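Local coordinates for protein MRNA TRANSPORT REGULATOR Mtr2 (PDB 1Q42) that affects mRNA transport from the nucleus to the cytoplasm and interacts with MEX67, at residues V121-K126 and V168-D173. Sequence-based numbering, arbitrary orientation.
Sequences VHFSAK and VNLVVD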
ATOM      1  N   VAL A 121     -14.019  -2.346  -2.674  1.00 19.51           N
ATOM      2  CA  VAL A 121     -13.913  -1.038  -2.026  1.00 19.92           C
ATOM      3  C   VAL A 121     -13.198  -0.080  -2.956  1.00 19.57           C
ATOM      4  O   VAL A 121     -12.121  -0.397  -3.457  1.00 19.28           O
ATOM      5  CB  VAL A 121     -13.057  -1.095  -0.746  1.00 21.37           C
ATOM      6  CG1 VAL A 121     -13.020   0.282  -0.069  1.00 22.14           C
ATOM      7  CG2 VAL A 121     -13.569  -2.101   0.169  1.00 24.41           C
ATOM      8  N   HIS A 122     -13.786   1.092  -3.171  1.00 19.38           N
ATOM      9  CA  HIS A 122     -13.115   2.174  -3.864  1.00 19.22           C
ATOM     10  C   HIS A 122     -12.790   3.253  -2.849  1.00 18.54           C
ATOM     11  O   HIS A 122     -13.632   3.620  -2.038  1.00 18.94           O
ATOM     12  CB  HIS A 122     -14.028   2.743  -4.950  1.00 19.54           C
ATOM     13  CG  HIS A 122     -13.542   4.038  -5.510  1.00 22.46           C
ATOM     14  ND1 HIS A 122     -13.934   5.262  -5.003  1.00 26.16           N
ATOM     15  CD2 HIS A 122     -12.658   4.305  -6.498  1.00 25.88           C
ATOM     16  CE1 HIS A 122     -13.320   6.226  -5.668  1.00 26.97           C
ATOM     17  NE2 HIS A 122     -12.562   5.671  -6.598  1.00 26.67           N
ATOM     18  N   PHE A 123     -11.562   3.758  -2.863  1.00 17.47           N
ATOM     19  CA  PHE A 123     -11.245   4.888  -2.019  1.00 18.01           C
ATOM     20  C   PHE A 123     -10.348   5.877  -2.734  1.00 17.64           C
ATOM     21  O   PHE A 123      -9.706   5.548  -3.728  1.00 16.63           O
ATOM     22  CB  PHE A 123     -10.684   4.443  -0.648  1.00 17.36           C
ATOM     23  CG  PHE A 123      -9.256   3.922  -0.648  1.00 18.13           C
ATOM     24  CD1 PHE A 123      -8.180   4.800  -0.562  1.00 16.86           C
ATOM     25  CD2 PHE A 123      -8.995   2.552  -0.633  1.00 19.14           C
ATOM     26  CE1 PHE A 123      -6.871   4.318  -0.498  1.00 18.14           C
ATOM     27  CE2 PHE A 123      -7.681   2.074  -0.576  1.00 18.17           C
ATOM     28  CZ  PHE A 123      -6.628   2.972  -0.504  1.00 17.32           C
ATOM     29  N   SER A 124     -10.403   7.111  -2.252  1.00 17.92           N
ATOM     30  CA  SER A 124      -9.578   8.196  -2.745  1.00 18.17           C
ATOM     31  C   SER A 124      -8.746   8.694  -1.565  1.00 17.76           C
ATOM     32  O   SER A 124      -9.176   8.599  -0.427  1.00 17.43           O
ATOM     33  CB  SER A 124     -10.470   9.301  -3.299  1.00 18.92           C
ATOM     34  OG  SER A 124     -11.268   8.788  -4.373  1.00 21.59           O
ATOM     35  N   ALA A 125      -7.544   9.164  -1.845  1.00 17.21           N
ATOM     36  CA  ALA A 125      -6.664   9.746  -0.828  1.00 17.48           C
ATOM     37  C   ALA A 125      -5.817  10.814  -1.482  1.00 17.61           C
ATOM     38  O   ALA A 125      -5.808  10.947  -2.724  1.00 17.35           O
ATOM     39  CB  ALA A 125      -5.763   8.674  -0.204  1.00 17.13           C
ATOM     40  N   LYS A 126      -5.141  11.595  -0.649  1.00 17.57           N
ATOM     41  CA  LYS A 126      -3.985  12.371  -1.096  1.00 17.99           C
ATOM     42  C   LYS A 126      -2.730  11.782  -0.486  1.00 17.51           C
ATOM     43  O   LYS A 126      -2.761  11.234   0.606  1.00 18.10           O
ATOM     44  CB  LYS A 126      -4.089  13.850  -0.790  1.00 19.60           C
ATOM     45  CG  LYS A 126      -4.486  14.247   0.591  1.00 23.04           C
ATOM     46  CD  LYS A 126      -5.027  15.690   0.578  1.00 26.02           C
ATOM     47  CE  LYS A 126      -5.382  16.134   1.979  1.00 29.12           C
ATOM     48  NZ  LYS A 126      -5.528  17.603   2.091  1.00 28.30           N
ATOM     49  N   VAL A 168      -7.839   4.132  -5.416  1.00 16.26           N
ATOM     50  CA  VAL A 168      -7.492   2.744  -5.222  1.00 16.94           C
ATOM     51  C   VAL A 168      -8.779   1.923  -5.259  1.00 17.39           C
ATOM     52  O   VAL A 168      -9.778   2.308  -4.655  1.00 17.76           O
ATOM     53  CB  VAL A 168      -6.791   2.522  -3.863  1.00 17.00           C
ATOM     54  CG1 VAL A 168      -6.478   1.056  -3.664  1.00 16.96           C
ATOM     55  CG2 VAL A 168      -5.537   3.336  -3.759  1.00 18.22           C
ATOM     56  N   ASN A 169      -8.738   0.809  -5.985  1.00 17.21           N
ATOM     57  CA  ASN A 169      -9.806  -0.168  -5.996  1.00 17.83           C
ATOM     58  C   ASN A 169      -9.263  -1.490  -5.446  1.00 17.32           C
ATOM     59  O   ASN A 169      -8.274  -1.991  -5.921  1.00 16.57           O
ATOM     60  CB  ASN A 169     -10.334  -0.383  -7.420  1.00 18.51           C
ATOM     61  CG  ASN A 169     -11.070   0.821  -7.957  1.00 21.82           C
ATOM     62  OD1 ASN A 169     -12.037   1.283  -7.364  1.00 23.91           O
ATOM     63  ND2 ASN A 169     -10.612   1.334  -9.084  1.00 25.43           N
ATOM     64  N   LEU A 170      -9.912  -2.022  -4.418  1.00 17.66           N
ATOM     65  CA  LEU A 170      -9.523  -3.292  -3.811  1.00 17.98           C
ATOM     66  C   LEU A 170     -10.685  -4.285  -3.921  1.00 18.86           C
ATOM     67  O   LEU A 170     -11.849  -3.889  -3.840  1.00 19.86           O
ATOM     68  CB  LEU A 170      -9.231  -3.083  -2.318  1.00 18.05           C
ATOM     69  CG  LEU A 170      -8.123  -2.128  -1.865  1.00 17.70           C
ATOM     70  CD1 LEU A 170      -8.002  -2.174  -0.311  1.00 18.58           C
ATOM     71  CD2 LEU A 170      -6.806  -2.387  -2.519  1.00 18.39           C
ATOM     72  N   VAL A 171     -10.377  -5.555  -4.114  1.00 19.34           N
ATOM     73  CA  VAL A 171     -11.330  -6.628  -3.877  1.00 19.85           C
ATOM     74  C   VAL A 171     -10.733  -7.441  -2.722  1.00 20.81           C
ATOM     75  O   VAL A 171      -9.618  -7.948  -2.831  1.00 20.28           O
ATOM     76  CB  VAL A 171     -11.553  -7.492  -5.117  1.00 20.46           C
ATOM     77  CG1 VAL A 171     -12.615  -8.549  -4.829  1.00 21.53           C
ATOM     78  CG2 VAL A 171     -11.969  -6.626  -6.311  1.00 19.83           C
ATOM     79  N   VAL A 172     -11.461  -7.522  -1.610  1.00 21.96           N
ATOM     80  CA  VAL A 172     -10.926  -8.026  -0.348  1.00 23.51           C
ATOM     81  C   VAL A 172     -11.842  -9.089   0.226  1.00 25.34           C
ATOM     82  O   VAL A 172     -13.049  -8.988   0.101  1.00 25.19           O
ATOM     83  CB  VAL A 172     -10.805  -6.884   0.707  1.00 23.71           C
ATOM     84  CG1 VAL A 172     -10.008  -7.351   1.924  1.00 24.43           C
ATOM     85  CG2 VAL A 172     -10.176  -5.636   0.100  1.00 24.13           C
ATOM     86  N   ASP A 173     -11.270 -10.105   0.863  1.00 27.23           N
ATOM     87  CA  ASP A 173     -12.072 -11.123   1.550  1.00 30.36           C
ATOM     88  C   ASP A 173     -12.918 -10.467   2.643  1.00 32.93           C
ATOM     89  O   ASP A 173     -12.486  -9.495   3.259  1.00 32.47           O
ATOM     90  CB  ASP A 173     -11.162 -12.188   2.183  1.00 30.52           C
ATOM     91  CG  ASP A 173     -10.604 -13.179   1.173  1.00 30.06           C
ATOM     92  OD1 ASP A 173     -10.937 -13.096  -0.026  1.00 29.58           O
ATOM     93  OD2 ASP A 173      -9.812 -14.091   1.504  1.00 29.74           O
TER
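Val121 and Phe123 pair with Leu170 and Val168 in an antiparallel ladder between two inner strands, 118-129 and 164-173, of the mixed sheet. The two short segments run at 153° to each other, and both hydrogen-bonded pairs are complete. Val121 N gives to Leu170 O and Leu170 N to Val121 O, each at 2.9 Å; Phe123 N and O make the same exchange with Val168 O and N. Between them His122 faces Asn169 as a non-hydrogen-bonded pair, where His122 CA comes 3.4 Å from Val168 O in a CA-H...O contact.

On the face carrying Val121, Phe123, Val168 and Leu170, the Phe123 ring lies flat against Val168. With chi1 of Phe123 at 74°, Phe123 CG is wedged over its own backbone and the ring turns toward the partner strand. Val168 CB stands over one face, 3.6 Å from the ring centroid and displaced toward the rim, a CH-pi contact flanked by both methyls: Val168 CG1 lies against Phe123 CE2 and Val168 CG2 against Phe123 CZ. Leu170 CD1 meets the edge of the same ring, 4.3 Å from Phe123 CE2. Helix 29-40 packs on this apolar face, with Leu33 and Leu37 touching Phe123 and Phe32 touching Leu170.

On the other face the pair is polar: Asn169 OD1 approaches the His122 imidazole edge in its plane, 3.2 Å from His122 CD2, with ring and amide planes 38° apart. Asn169 ND2 is hydrogen-bonded to Asp187 on the next strand, which probably limits rotation of the amide. A curved antiparallel sheet with its inner face packed on helices is characteristic of the NTF2-like fold.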